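Local coordinates for Mll7089 protein (PDB 2OZ8), which is of unknown function but resembles the mandelate racemases of the enolase superfamily and may be a magnesium-dependent hydro-lyase, at residues V193-N198 / T208-I213; R175-L180 / R214-D219; N78-L83 / D112-E117; H85-P90 / V279-W284. One frame throughout, in Å; residues are numbered along the deposited sequence.

Interaction 1: V193-N198 / T208-I213; sequences VMIDPN and TKLVAI
Ile213 N donates to Lys209 O at 2.9 Å. This backbone bond belongs to the helix that carries Leu210 and Ile213, the two partners of Ile195. The contact itself is wholly apolar and is made by methyl ends. Ile195 CD1 lies 4.0 Å from Leu210 CD2. The same CD1 also meets Ile213 CD1 at 4.0 Å. The two isoleucines reach for each other tip to tip, while Leu210 comes in aslant. Ile195 CG1 stands between the backbone N and the carbonyl carbon (chi1 57°); with chi2 extended, this carries CD1 out to the helix. One methyl thus touches two side chains a helical turn apart. This is the strand-to-helix interface of a beta-alpha-beta crossover. Strand 192-196 runs through helix 203-215 to the parallel strand 222-224, as in a TIM barrel, and the helix packs on the outside of the sheet. Val223 of that next strand touches both Ile195 and Leu210, and Ile166 of strand 163-167 also meets Ile195. Beyond Ile195, Asp196 ends the strand. Its OD2 forms a salt bridge with Lys167 NZ, and its OD1 accepts a weak bond from Asn198 N at 3.0 Å.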
loop_
_atom_site.group_PDB
_atom_site.type_symbol
_atom_site.label_atom_id
_atom_site.label_comp_id
_atom_site.label_asym_id
_atom_site.label_seq_id
_atom_site.Cartn_x
_atom_site.Cartn_y
_atom_site.Cartn_z
ATOM N N VAL A 193 10.948 32.934 12.893
ATOM C CA VAL A 193 10.727 33.344 11.481
ATOM C C VAL A 193 9.982 32.290 10.649
ATOM O O VAL A 193 10.306 31.102 10.709
ATOM C CB VAL A 193 12.089 33.745 10.777
ATOM C CG1 VAL A 193 11.887 34.088 9.330
ATOM C CG2 VAL A 193 12.761 34.932 11.520
ATOM N N MET A 194 8.998 32.722 9.877
ATOM C CA MET A 194 8.311 31.847 8.940
ATOM C C MET A 194 8.437 32.402 7.540
ATOM O O MET A 194 8.462 33.643 7.341
ATOM C CB MET A 194 6.820 31.679 9.301
ATOM C CG MET A 194 6.485 31.429 10.850
ATOM S SD MET A 194 6.656 32.708 12.187
ATOM C CE MET A 194 5.222 32.218 13.004
ATOM N N ILE A 195 8.518 31.496 6.558
ATOM C CA ILE A 195 8.443 31.903 5.167
ATOM C C ILE A 195 7.228 31.312 4.480
ATOM O O ILE A 195 6.813 30.228 4.813
ATOM C CB ILE A 195 9.716 31.578 4.344
ATOM C CG1 ILE A 195 10.034 30.104 4.395
ATOM C CG2 ILE A 195 10.905 32.446 4.795
ATOM C CD1 ILE A 195 10.978 29.630 3.293
ATOM N N ASP A 196 6.686 32.040 3.499
ATOM C CA ASP A 196 5.505 31.655 2.745
ATOM C C ASP A 196 5.732 31.887 1.254
ATOM O O ASP A 196 5.551 32.991 0.780
ATOM C CB ASP A 196 4.344 32.514 3.189
ATOM C CG ASP A 196 3.012 32.053 2.604
ATOM O OD1 ASP A 196 2.966 31.219 1.659
ATOM O OD2 ASP A 196 1.988 32.563 3.081
ATOM N N PRO A 197 6.150 30.852 0.513
ATOM C CA PRO A 197 6.336 30.893 -0.943
ATOM C C PRO A 197 5.033 30.884 -1.748
ATOM O O PRO A 197 5.064 31.109 -2.954
ATOM C CB PRO A 197 7.048 29.557 -1.238
ATOM C CG PRO A 197 7.577 29.084 0.121
ATOM C CD PRO A 197 6.518 29.532 1.070
ATOM N N ASN A 198 3.909 30.561 -1.114
ATOM C CA ASN A 198 2.633 30.493 -1.802
ATOM C C ASN A 198 2.659 29.712 -3.098
ATOM O O ASN A 198 2.207 30.204 -4.156
ATOM C CB ASN A 198 2.095 31.872 -2.051
ATOM C CG ASN A 198 0.676 31.983 -1.639
ATOM O OD1 ASN A 198 -0.242 31.570 -2.363
ATOM N ND2 ASN A 198 0.467 32.502 -0.403
ATOM N N THR A 208 15.739 22.102 -1.594
ATOM C CA THR A 208 17.094 22.656 -1.739
ATOM C C THR A 208 17.165 24.109 -1.313
ATOM O O THR A 208 18.160 24.541 -0.784
ATOM C CB THR A 208 17.657 22.492 -3.174
ATOM O OG1 THR A 208 16.896 23.284 -4.079
ATOM C CG2 THR A 208 17.567 21.016 -3.625
ATOM N N LYS A 209 16.087 24.855 -1.507
ATOM C CA LYS A 209 15.979 26.213 -0.957
ATOM C C LYS A 209 15.922 26.249 0.573
ATOM O O LYS A 209 16.621 27.043 1.214
ATOM C CB LYS A 209 14.819 26.958 -1.635
ATOM C CG LYS A 209 15.232 27.283 -3.086
ATOM C CD LYS A 209 14.251 28.047 -3.855
ATOM C CE LYS A 209 14.690 28.101 -5.282
ATOM N NZ LYS A 209 13.858 29.063 -6.053
ATOM N N LEU A 210 15.148 25.355 1.173
ATOM C CA LEU A 210 15.176 25.220 2.624
ATOM C C LEU A 210 16.568 24.873 3.156
ATOM O O LEU A 210 17.009 25.403 4.202
ATOM C CB LEU A 210 14.114 24.219 3.106
ATOM C CG LEU A 210 12.687 24.754 2.849
ATOM C CD1 LEU A 210 11.624 23.685 2.975
ATOM C CD2 LEU A 210 12.405 25.974 3.743
ATOM N N VAL A 211 17.292 24.029 2.437
ATOM C CA VAL A 211 18.664 23.702 2.864
ATOM C C VAL A 211 19.572 24.953 2.783
ATOM O O VAL A 211 20.297 25.264 3.743
ATOM C CB VAL A 211 19.250 22.529 2.012
ATOM C CG1 VAL A 211 20.784 22.416 2.201
ATOM C CG2 VAL A 211 18.510 21.211 2.309
ATOM N N ALA A 212 19.472 25.695 1.672
ATOM C CA ALA A 212 20.299 26.852 1.449
ATOM C C ALA A 212 20.045 27.896 2.502
ATOM O O ALA A 212 21.000 28.455 3.073
ATOM C CB ALA A 212 20.071 27.409 0.096
ATOM N N ILE A 213 18.772 28.128 2.803
ATOM C CA ILE A 213 18.355 29.040 3.872
ATOM C C ILE A 213 18.903 28.635 5.218
ATOM O O ILE A 213 19.299 29.475 6.010
ATOM C CB ILE A 213 16.799 29.152 3.937
ATOM C CG1 ILE A 213 16.266 29.931 2.719
ATOM C CG2 ILE A 213 16.335 29.690 5.301
ATOM C CD1 ILE A 213 14.853 29.571 2.354
#

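Interaction 2: R175-L180 / R214-D219; sequences RDLRRL and REAGHD
The Schellman motif that ends helix 203-215 sets Ala216 and His218 against Leu177 and Leu180 of helix 173-184. Gly217 N donates to Arg214 O at 2.9 Å. His218 N probably closes the wider loop of the motif on Ile213 O. Gly217 has a positive phi, where a CB would be jammed against the carbonyl O of Ala216. This reversal of the chain brings the imidazole to the neighbouring helix.

The main contact is a CH-pi interaction. Leu180 CB sits 3.9 Å from the centroid of the His218 ring, almost straight above it, 10° off the normal. His218 CE1 also comes within 3.8 Å of the backbone C of Leu180. Leu180 CD1 reaches the other end of the ring, 4.2 Å from CD2. The His218 CG is anti to its carbonyl carbon; chi1 of -50° brings the ring to Leu180, and chi2 of -81° turns its face to CB. A serine in place of His218 would bring no ring to Leu180, and a gap would probably open between the turn and the helix. One turn earlier in helix 173-184, Leu177 CD2 touches Ala216 CB more loosely, at 4.4 Å.

Ile213 packs against Leu177, Leu180 and His218, so it fills the seam between the two helices. On the outer side, Arg214 pairs with Glu215 of the third subunit, and Glu215 with Arg214 of the second subunit. Helices 173-184 and 203-215 thus lie side by side around the barrel, and the turn leads on to strand 222-224.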
loop_
_atom_site.group_PDB
_atom_site.type_symbol
_atom_site.label_atom_id
_atom_site.label_comp_id
_atom_site.label_asym_id
_atom_site.label_seq_id
_atom_site.Cartn_x
_atom_site.Cartn_y
_atom_site.Cartn_z
ATOM N N ARG A 175 16.785 37.268 -4.206
ATOM C CA ARG A 175 15.798 38.204 -3.640
ATOM C C ARG A 175 15.136 37.695 -2.319
ATOM O O ARG A 175 15.027 38.458 -1.335
ATOM C CB ARG A 175 14.790 38.616 -4.718
ATOM C CG ARG A 175 13.847 39.792 -4.340
ATOM C CD ARG A 175 13.422 40.715 -5.568
ATOM N NE ARG A 175 14.520 41.462 -6.207
ATOM C CZ ARG A 175 14.840 41.409 -7.511
ATOM N NH1 ARG A 175 14.134 40.655 -8.358
ATOM N NH2 ARG A 175 15.873 42.121 -7.973
ATOM N N ASP A 176 14.748 36.408 -2.277
ATOM C CA ASP A 176 14.339 35.728 -1.036
ATOM C C ASP A 176 15.446 35.728 0.005
ATOM O O ASP A 176 15.192 35.961 1.203
ATOM C CB ASP A 176 13.978 34.266 -1.276
ATOM C CG ASP A 176 12.813 34.086 -2.230
ATOM O OD1 ASP A 176 12.156 35.061 -2.605
ATOM O OD2 ASP A 176 12.529 32.940 -2.595
ATOM N N LEU A 177 16.679 35.445 -0.404
ATOM C CA LEU A 177 17.728 35.486 0.623
ATOM C C LEU A 177 17.975 36.882 1.153
ATOM O O LEU A 177 18.245 37.078 2.342
ATOM C CB LEU A 177 19.020 34.840 0.156
ATOM C CG LEU A 177 19.015 33.325 0.042
ATOM C CD1 LEU A 177 20.272 32.888 -0.725
ATOM C CD2 LEU A 177 18.939 32.684 1.436
ATOM N N ARG A 178 17.848 37.862 0.274
ATOM C CA ARG A 178 18.003 39.226 0.677
ATOM C C ARG A 178 16.924 39.672 1.640
ATOM O O ARG A 178 17.237 40.345 2.633
ATOM C CB ARG A 178 17.973 40.115 -0.546
ATOM C CG ARG A 178 18.906 41.330 -0.484
ATOM C CD ARG A 178 19.542 41.493 -1.901
ATOM N NE ARG A 178 18.506 41.732 -2.915
ATOM C CZ ARG A 178 17.576 42.694 -2.821
ATOM N NH1 ARG A 178 17.543 43.497 -1.723
ATOM N NH2 ARG A 178 16.674 42.846 -3.817
ATOM N N ARG A 179 15.660 39.328 1.349
ATOM C CA ARG A 179 14.560 39.652 2.282
ATOM C C ARG A 179 14.779 39.072 3.688
ATOM O O ARG A 179 14.487 39.741 4.658
ATOM C CB ARG A 179 13.181 39.223 1.747
ATOM C CG ARG A 179 12.714 40.003 0.536
ATOM C CD ARG A 179 12.588 41.533 0.819
ATOM N NE ARG A 179 11.197 41.968 0.962
ATOM C CZ ARG A 179 10.655 43.053 0.416
ATOM N NH1 ARG A 179 11.374 43.895 -0.312
ATOM N NH2 ARG A 179 9.372 43.306 0.644
ATOM N N LEU A 180 15.288 37.842 3.782
ATOM C CA LEU A 180 15.603 37.206 5.069
ATOM C C LEU A 180 16.756 37.930 5.796
ATOM O O LEU A 180 16.693 38.148 7.033
ATOM C CB LEU A 180 15.982 35.730 4.885
ATOM C CG LEU A 180 14.931 34.681 4.562
ATOM C CD1 LEU A 180 15.548 33.466 3.871
ATOM C CD2 LEU A 180 14.174 34.290 5.823
ATOM N N ARG A 214 18.933 27.340 5.497
ATOM C CA ARG A 214 19.433 26.913 6.777
ATOM C C ARG A 214 20.953 27.164 6.833
ATOM O O ARG A 214 21.489 27.655 7.844
ATOM C CB ARG A 214 19.073 25.437 7.008
ATOM C CG ARG A 214 19.845 24.784 8.092
ATOM C CD ARG A 214 19.204 23.514 8.540
ATOM N NE ARG A 214 19.426 23.275 9.989
ATOM C CZ ARG A 214 20.248 22.345 10.435
ATOM N NH1 ARG A 214 20.870 21.628 9.528
ATOM N NH2 ARG A 214 20.449 22.124 11.732
ATOM N N GLU A 215 21.625 26.822 5.725
ATOM C CA GLU A 215 23.059 26.959 5.587
ATOM C C GLU A 215 23.507 28.403 5.661
ATOM O O GLU A 215 24.651 28.666 6.058
ATOM C CB GLU A 215 23.573 26.282 4.309
ATOM C CG GLU A 215 23.809 24.749 4.476
ATOM C CD GLU A 215 24.064 24.009 3.161
ATOM O OE1 GLU A 215 23.894 24.631 2.078
ATOM O OE2 GLU A 215 24.454 22.812 3.190
ATOM N N ALA A 216 22.610 29.325 5.314
ATOM C CA ALA A 216 22.871 30.777 5.378
ATOM C C ALA A 216 22.647 31.336 6.778
ATOM O O ALA A 216 22.807 32.539 7.003
ATOM C CB ALA A 216 21.999 31.527 4.382
ATOM N N GLY A 217 22.232 30.487 7.716
ATOM C CA GLY A 217 22.079 30.912 9.092
ATOM C C GLY A 217 20.684 31.327 9.495
ATOM O O GLY A 217 20.500 31.875 10.561
ATOM N N HIS A 218 19.682 31.058 8.669
ATOM C CA HIS A 218 18.344 31.418 9.042
ATOM C C HIS A 218 17.553 30.212 9.553
ATOM O O HIS A 218 17.279 29.265 8.825
ATOM C CB HIS A 218 17.629 32.099 7.866
ATOM C CG HIS A 218 18.407 33.210 7.220
ATOM N ND1 HIS A 218 18.461 34.490 7.737
ATOM C CD2 HIS A 218 19.103 33.247 6.058
ATOM C CE1 HIS A 218 19.175 35.259 6.936
ATOM N NE2 HIS A 218 19.575 34.530 5.909
ATOM N N ASP A 219 17.175 30.271 10.820
ATOM C CA ASP A 219 16.412 29.235 11.460
ATOM C C ASP A 219 14.909 29.541 11.351
ATOM O O ASP A 219 14.460 30.571 11.812
ATOM C CB ASP A 219 16.846 29.095 12.922
ATOM C CG ASP A 219 18.152 28.276 13.082
ATOM O OD1 ASP A 219 19.006 28.219 12.148
ATOM O OD2 ASP A 219 18.325 27.649 14.164
#

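Interaction 3: N78-L83 / D112-E117; sequences NRAIAL and DLAAKE
Ala80 and Ala114 have the most surface buried here, and the backbones come close around them. The CA atoms of Ile81 and Ala114 are 4.9 Å apart. Ala80 CB is set against helix 103-118, 3.7 Å from Leu113 CG and 4.2 Å from Ala114 CB. Leu113 CG lies anti to the backbone N (chi1 -180°), which holds it alongside the alanine methyl. Ala114 CB points back at helix 80-83 and meets Ile81 CD1 at 3.9 Å. Small side chains on both helices allow this close approach.

The contact lies in the N-terminal alpha-plus-beta region that enolase-superfamily proteins carry beside their barrel. Helix 80-83 packs on helix 103-118, and Leu5 of strand 5-17 touches both Leu83 and Leu113.

Two waters bridge the polar side of the contact. Glu117 OE2 accepts from one of them at 2.8 Å, and that water accepts from Ala80 N at 3.0 Å. The other water donates to Glu117 OE2 at 3.0 Å. It accepts from Ile81 N at 3.1 Å and also from Arg79 NE, in the plane of the guanidinium. The carboxylate thus reaches the first amides of helix 80-83 through water, and its charge probably suits the amino end of that helix. Ser40 and Ser42 hold Glu117 OE1, while Arg79 NH1 bonds Ala118 O of the fourth subunit.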
loop_
_atom_site.group_PDB
_atom_site.type_symbol
_atom_site.label_atom_id
_atom_site.label_comp_id
_atom_site.label_asym_id
_atom_site.label_seq_id
_atom_site.Cartn_x
_atom_site.Cartn_y
_atom_site.Cartn_z
ATOM N N ASN A 78 -35.182 30.444 11.989
ATOM C CA ASN A 78 -34.375 29.480 12.748
ATOM C C ASN A 78 -33.510 30.181 13.778
ATOM O O ASN A 78 -33.209 31.366 13.660
ATOM C CB ASN A 78 -33.542 28.620 11.795
ATOM C CG ASN A 78 -34.426 27.727 10.872
ATOM O OD1 ASN A 78 -35.272 26.990 11.375
ATOM N ND2 ASN A 78 -34.228 27.795 9.534
ATOM N N ARG A 79 -33.163 29.457 14.829
ATOM C CA ARG A 79 -32.284 29.953 15.852
ATOM C C ARG A 79 -30.823 29.761 15.414
ATOM O O ARG A 79 -30.437 28.687 14.957
ATOM C CB ARG A 79 -32.532 29.192 17.126
ATOM C CG ARG A 79 -33.827 29.526 17.850
ATOM C CD ARG A 79 -33.739 30.725 18.818
ATOM N NE ARG A 79 -32.604 30.675 19.742
ATOM C CZ ARG A 79 -32.637 30.129 20.957
ATOM N NH1 ARG A 79 -33.740 29.557 21.442
ATOM N NH2 ARG A 79 -31.566 30.166 21.700
ATOM N N ALA A 80 -30.014 30.793 15.571
ATOM C CA ALA A 80 -28.605 30.702 15.276
ATOM C C ALA A 80 -27.934 29.452 15.944
ATOM O O ALA A 80 -27.296 28.682 15.242
ATOM C CB ALA A 80 -27.895 32.009 15.639
ATOM N N ILE A 81 -28.141 29.231 17.250
ATOM C CA ILE A 81 -27.511 28.124 17.970
ATOM C C ILE A 81 -27.947 26.748 17.450
ATOM O O ILE A 81 -27.198 25.776 17.581
ATOM C CB ILE A 81 -27.656 28.253 19.532
ATOM C CG1 ILE A 81 -26.706 27.300 20.313
ATOM C CG2 ILE A 81 -29.133 28.153 19.999
ATOM C CD1 ILE A 81 -25.198 27.672 20.319
ATOM N N ALA A 82 -29.122 26.655 16.822
ATOM C CA ALA A 82 -29.503 25.394 16.193
ATOM C C ALA A 82 -28.764 25.221 14.879
ATOM O O ALA A 82 -28.278 24.157 14.575
ATOM C CB ALA A 82 -31.043 25.304 15.971
ATOM N N LEU A 83 -28.690 26.280 14.089
ATOM C CA LEU A 83 -28.160 26.179 12.753
ATOM C C LEU A 83 -26.693 25.809 12.739
ATOM O O LEU A 83 -26.283 25.060 11.888
ATOM C CB LEU A 83 -28.366 27.501 12.018
ATOM C CG LEU A 83 -29.796 27.807 11.599
ATOM C CD1 LEU A 83 -29.825 29.254 11.162
ATOM C CD2 LEU A 83 -30.238 26.945 10.472
ATOM N N ASP A 112 -21.608 34.509 16.253
ATOM C CA ASP A 112 -21.649 35.768 16.977
ATOM C C ASP A 112 -23.051 35.946 17.644
ATOM O O ASP A 112 -23.187 36.206 18.843
ATOM C CB ASP A 112 -21.392 36.892 15.968
ATOM C CG ASP A 112 -21.304 38.247 16.622
ATOM O OD1 ASP A 112 -20.797 38.298 17.756
ATOM O OD2 ASP A 112 -21.744 39.241 16.003
ATOM N N LEU A 113 -24.084 35.814 16.820
ATOM C CA LEU A 113 -25.449 35.821 17.266
ATOM C C LEU A 113 -25.752 34.760 18.329
ATOM O O LEU A 113 -26.368 35.087 19.333
ATOM C CB LEU A 113 -26.380 35.699 16.056
ATOM C CG LEU A 113 -27.885 35.697 16.291
ATOM C CD1 LEU A 113 -28.325 36.861 17.193
ATOM C CD2 LEU A 113 -28.482 35.798 14.934
ATOM N N ALA A 114 -25.323 33.517 18.124
ATOM C CA ALA A 114 -25.534 32.433 19.101
ATOM C C ALA A 114 -24.902 32.696 20.440
ATOM O O ALA A 114 -25.492 32.431 21.479
ATOM C CB ALA A 114 -25.039 31.105 18.560
ATOM N N ALA A 115 -23.678 33.170 20.420
ATOM C CA ALA A 115 -22.997 33.621 21.623
ATOM C C ALA A 115 -23.704 34.806 22.341
ATOM O O ALA A 115 -23.904 34.768 23.568
ATOM C CB ALA A 115 -21.540 33.987 21.274
ATOM N N LYS A 116 -24.047 35.867 21.613
ATOM C CA LYS A 116 -24.760 36.967 22.240
ATOM C C LYS A 116 -26.041 36.443 22.924
ATOM O O LYS A 116 -26.301 36.722 24.091
ATOM C CB LYS A 116 -25.113 38.054 21.228
ATOM C CG LYS A 116 -23.946 38.780 20.712
ATOM C CD LYS A 116 -24.338 39.895 19.767
ATOM C CE LYS A 116 -23.081 40.574 19.316
ATOM N NZ LYS A 116 -23.474 41.451 18.229
ATOM N N GLU A 117 -26.811 35.648 22.191
ATOM C CA GLU A 117 -28.035 35.109 22.732
ATOM C C GLU A 117 -27.848 34.123 23.889
ATOM O O GLU A 117 -28.703 34.004 24.747
ATOM C CB GLU A 117 -28.901 34.580 21.589
ATOM C CG GLU A 117 -29.644 35.743 20.935
ATOM C CD GLU A 117 -30.353 35.370 19.685
ATOM O OE1 GLU A 117 -31.257 36.144 19.289
ATOM O OE2 GLU A 117 -30.017 34.317 19.085
HETATM O O HOH W 1 -29.483 31.415 19.045
HETATM O O HOH W 2 -31.144 33.262 16.782
#

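Interaction 4: H85-P90 / V279-W284; sequences HRVNRP and VMRIGW. With SO4 (sulfate ion), chain E.
Arg281 NH2 donates to Arg86 O at 2.9 Å, and the bond is nearly straight at 172°. The oxygen lies close to the guanidinium plane, at its edge. The donor stands above the carbonyl plane of Arg86, 53° out of it. His85 O is also near the same NH2, at 3.4 Å. Arg281 runs extended from CG to NE, so its end spans the gap between helix and loop. Val87 CG2 approaches NH2 obliquely at 4.0 Å.

The other side is looser and holds a sulfate, probably from the crystallisation liquor. Arg281 NH1 stays 3.7 Å from its O4. Asn88 ND2 donates to sulfate O2 at 3.2 Å. A water accepts from Asn88 N at 3.0 Å and takes a weak bond from Arg281 NH1. A leucine in place of Arg281 would probably leave Arg86 O without this donor and the loop less tied to the helix.

Arg86 NE bonds Gly127 O of the fourth subunit, and His85 NE2 bonds His85 NE2 of that subunit. Segment 85-90 lies in the loop between helices 80-83 and 103-118. On the barrel side, helix 276-289 carries Arg281, and its Ile282 packs on strand 269-272 and helix 255-263.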
loop_
_atom_site.group_PDB
_atom_site.type_symbol
_atom_site.label_atom_id
_atom_site.label_comp_id
_atom_site.label_asym_id
_atom_site.label_seq_id
_atom_site.Cartn_x
_atom_site.Cartn_y
_atom_site.Cartn_z
ATOM N N HIS A 85 -25.209 23.875 14.549
ATOM C CA HIS A 85 -24.959 22.458 14.888
ATOM C C HIS A 85 -25.311 21.549 13.763
ATOM O O HIS A 85 -24.909 20.402 13.769
ATOM C CB HIS A 85 -25.652 22.011 16.177
ATOM C CG HIS A 85 -25.030 22.591 17.396
ATOM N ND1 HIS A 85 -25.658 23.533 18.166
ATOM C CD2 HIS A 85 -23.815 22.399 17.955
ATOM C CE1 HIS A 85 -24.863 23.887 19.164
ATOM N NE2 HIS A 85 -23.735 23.217 19.056
ATOM N N ARG A 86 -26.026 22.075 12.778
ATOM C CA ARG A 86 -26.492 21.237 11.703
ATOM C C ARG A 86 -25.335 20.513 11.042
ATOM O O ARG A 86 -24.285 21.107 10.805
ATOM C CB ARG A 86 -27.234 22.055 10.656
ATOM C CG ARG A 86 -27.961 21.177 9.626
ATOM C CD ARG A 86 -29.090 22.028 9.082
ATOM N NE ARG A 86 -30.199 22.169 10.026
ATOM C CZ ARG A 86 -31.242 22.940 9.810
ATOM N NH1 ARG A 86 -31.281 23.671 8.700
ATOM N NH2 ARG A 86 -32.234 22.969 10.693
ATOM N N VAL A 87 -25.561 19.224 10.795
ATOM C CA VAL A 87 -24.730 18.362 9.954
ATOM C C VAL A 87 -25.476 18.152 8.646
ATOM O O VAL A 87 -26.586 17.596 8.653
ATOM C CB VAL A 87 -24.516 16.965 10.602
ATOM C CG1 VAL A 87 -23.829 16.045 9.630
ATOM C CG2 VAL A 87 -23.688 17.074 11.829
ATOM N N ASN A 88 -24.874 18.602 7.541
ATOM C CA ASN A 88 -25.418 18.446 6.178
ATOM C C ASN A 88 -24.600 17.451 5.383
ATOM O O ASN A 88 -23.402 17.345 5.590
ATOM C CB ASN A 88 -25.370 19.769 5.430
ATOM C CG ASN A 88 -26.274 20.853 6.051
ATOM O OD1 ASN A 88 -27.495 20.704 6.135
ATOM N ND2 ASN A 88 -25.674 21.962 6.424
ATOM N N ARG A 89 -25.212 16.707 4.455
ATOM C CA ARG A 89 -24.393 15.784 3.640
ATOM C C ARG A 89 -23.854 16.569 2.472
ATOM O O ARG A 89 -24.504 17.510 2.048
ATOM C CB ARG A 89 -25.135 14.537 3.198
ATOM C CG ARG A 89 -24.977 13.348 4.163
ATOM C CD ARG A 89 -26.006 12.241 3.904
ATOM N NE ARG A 89 -27.337 12.808 3.695
ATOM C CZ ARG A 89 -28.489 12.142 3.781
ATOM N NH1 ARG A 89 -28.529 10.857 4.088
ATOM N NH2 ARG A 89 -29.614 12.793 3.574
ATOM N N PRO A 90 -22.623 16.234 2.021
ATOM C CA PRO A 90 -21.931 17.004 0.998
ATOM C C PRO A 90 -22.855 17.214 -0.176
ATOM O O PRO A 90 -23.263 18.356 -0.446
ATOM C CB PRO A 90 -20.748 16.116 0.638
ATOM C CG PRO A 90 -20.440 15.434 1.904
ATOM C CD PRO A 90 -21.784 15.112 2.487
ATOM N N VAL A 279 -13.823 25.066 11.192
ATOM C CA VAL A 279 -12.597 25.116 12.012
ATOM C C VAL A 279 -12.698 24.330 13.287
ATOM O O VAL A 279 -11.745 23.613 13.654
ATOM C CB VAL A 279 -12.167 26.565 12.318
ATOM C CG1 VAL A 279 -11.043 26.608 13.329
ATOM C CG2 VAL A 279 -11.723 27.253 11.024
ATOM N N MET A 280 -13.826 24.435 13.981
ATOM C CA MET A 280 -14.006 23.596 15.173
ATOM C C MET A 280 -14.156 22.107 14.836
ATOM O O MET A 280 -13.736 21.231 15.599
ATOM C CB MET A 280 -15.136 24.098 16.062
ATOM C CG MET A 280 -14.917 25.546 16.566
ATOM S SD MET A 280 -13.455 25.888 17.604
ATOM C CE MET A 280 -13.870 24.778 18.955
ATOM N N ARG A 281 -14.704 21.801 13.677
ATOM C CA ARG A 281 -14.788 20.408 13.281
ATOM C C ARG A 281 -13.391 19.864 12.878
ATOM O O ARG A 281 -13.001 18.761 13.319
ATOM C CB ARG A 281 -15.803 20.230 12.141
ATOM C CG ARG A 281 -17.196 20.285 12.630
ATOM C CD ARG A 281 -18.235 20.348 11.524
ATOM N NE ARG A 281 -19.548 20.388 12.158
ATOM C CZ ARG A 281 -20.715 20.566 11.539
ATOM N NH1 ARG A 281 -20.779 20.725 10.212
ATOM N NH2 ARG A 281 -21.832 20.582 12.278
ATOM N N ILE A 282 -12.659 20.613 12.039
ATOM C CA ILE A 282 -11.327 20.176 11.640
ATOM C C ILE A 282 -10.371 20.223 12.829
ATOM O O ILE A 282 -9.441 19.418 12.918
ATOM C CB ILE A 282 -10.741 20.940 10.395
ATOM C CG1 ILE A 282 -9.687 20.059 9.733
ATOM C CG2 ILE A 282 -10.074 22.241 10.775
ATOM C CD1 ILE A 282 -10.242 18.810 9.072
ATOM N N GLY A 283 -10.624 21.145 13.759
ATOM C CA GLY A 283 -9.879 21.184 15.018
ATOM C C GLY A 283 -10.113 20.015 15.960
ATOM O O GLY A 283 -9.221 19.669 16.703
ATOM N N TRP A 284 -11.315 19.434 15.974
ATOM C CA TRP A 284 -11.547 18.177 16.707
ATOM C C TRP A 284 -10.698 17.025 16.053
ATOM O O TRP A 284 -9.860 16.370 16.713
ATOM C CB TRP A 284 -13.042 17.815 16.742
ATOM C CG TRP A 284 -13.231 16.412 17.134
ATOM C CD1 TRP A 284 -12.962 15.862 18.368
ATOM C CD2 TRP A 284 -13.612 15.333 16.290
ATOM N NE1 TRP A 284 -13.173 14.528 18.342
ATOM C CE2 TRP A 284 -13.565 14.153 17.080
ATOM C CE3 TRP A 284 -13.977 15.233 14.953
ATOM C CZ2 TRP A 284 -13.903 12.877 16.575
ATOM C CZ3 TRP A 284 -14.330 13.945 14.454
ATOM C CH2 TRP A 284 -14.280 12.799 15.274
HETATM S S SO4 E . -22.030 23.689 6.364
HETATM O O1 SO4 E . -22.942 24.875 6.177
HETATM O O2 SO4 E . -22.570 22.440 5.740
HETATM O O3 SO4 E . -20.807 24.094 5.621
HETATM O O4 SO4 E . -21.647 23.406 7.785
HETATM O O HOH W 3 -22.309 20.074 7.836
#

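Interactions 1 and 2 form one patch on the barrel, with centres about 8 Å apart. Leu180 joins them, with CD1 3.8 Å from Ile213 CG1 and CD2 3.9 Å from Ile195 CG2. Interaction 3 lies in the N-terminal region, and interaction 4 ties the loop that follows it to a barrel helix; their centres are about 16 Å apart. Both touch the fourth subunit. Interactions 1 and 3 are on opposite sides of the chain's centre, their own centres about 42 Å apart. The sulfate belongs to interaction 4, whose nearest atoms are about 17 Å from interaction 1. Asp196 lies at the C-terminal end of a barrel strand, the side where this superfamily generally places its active site.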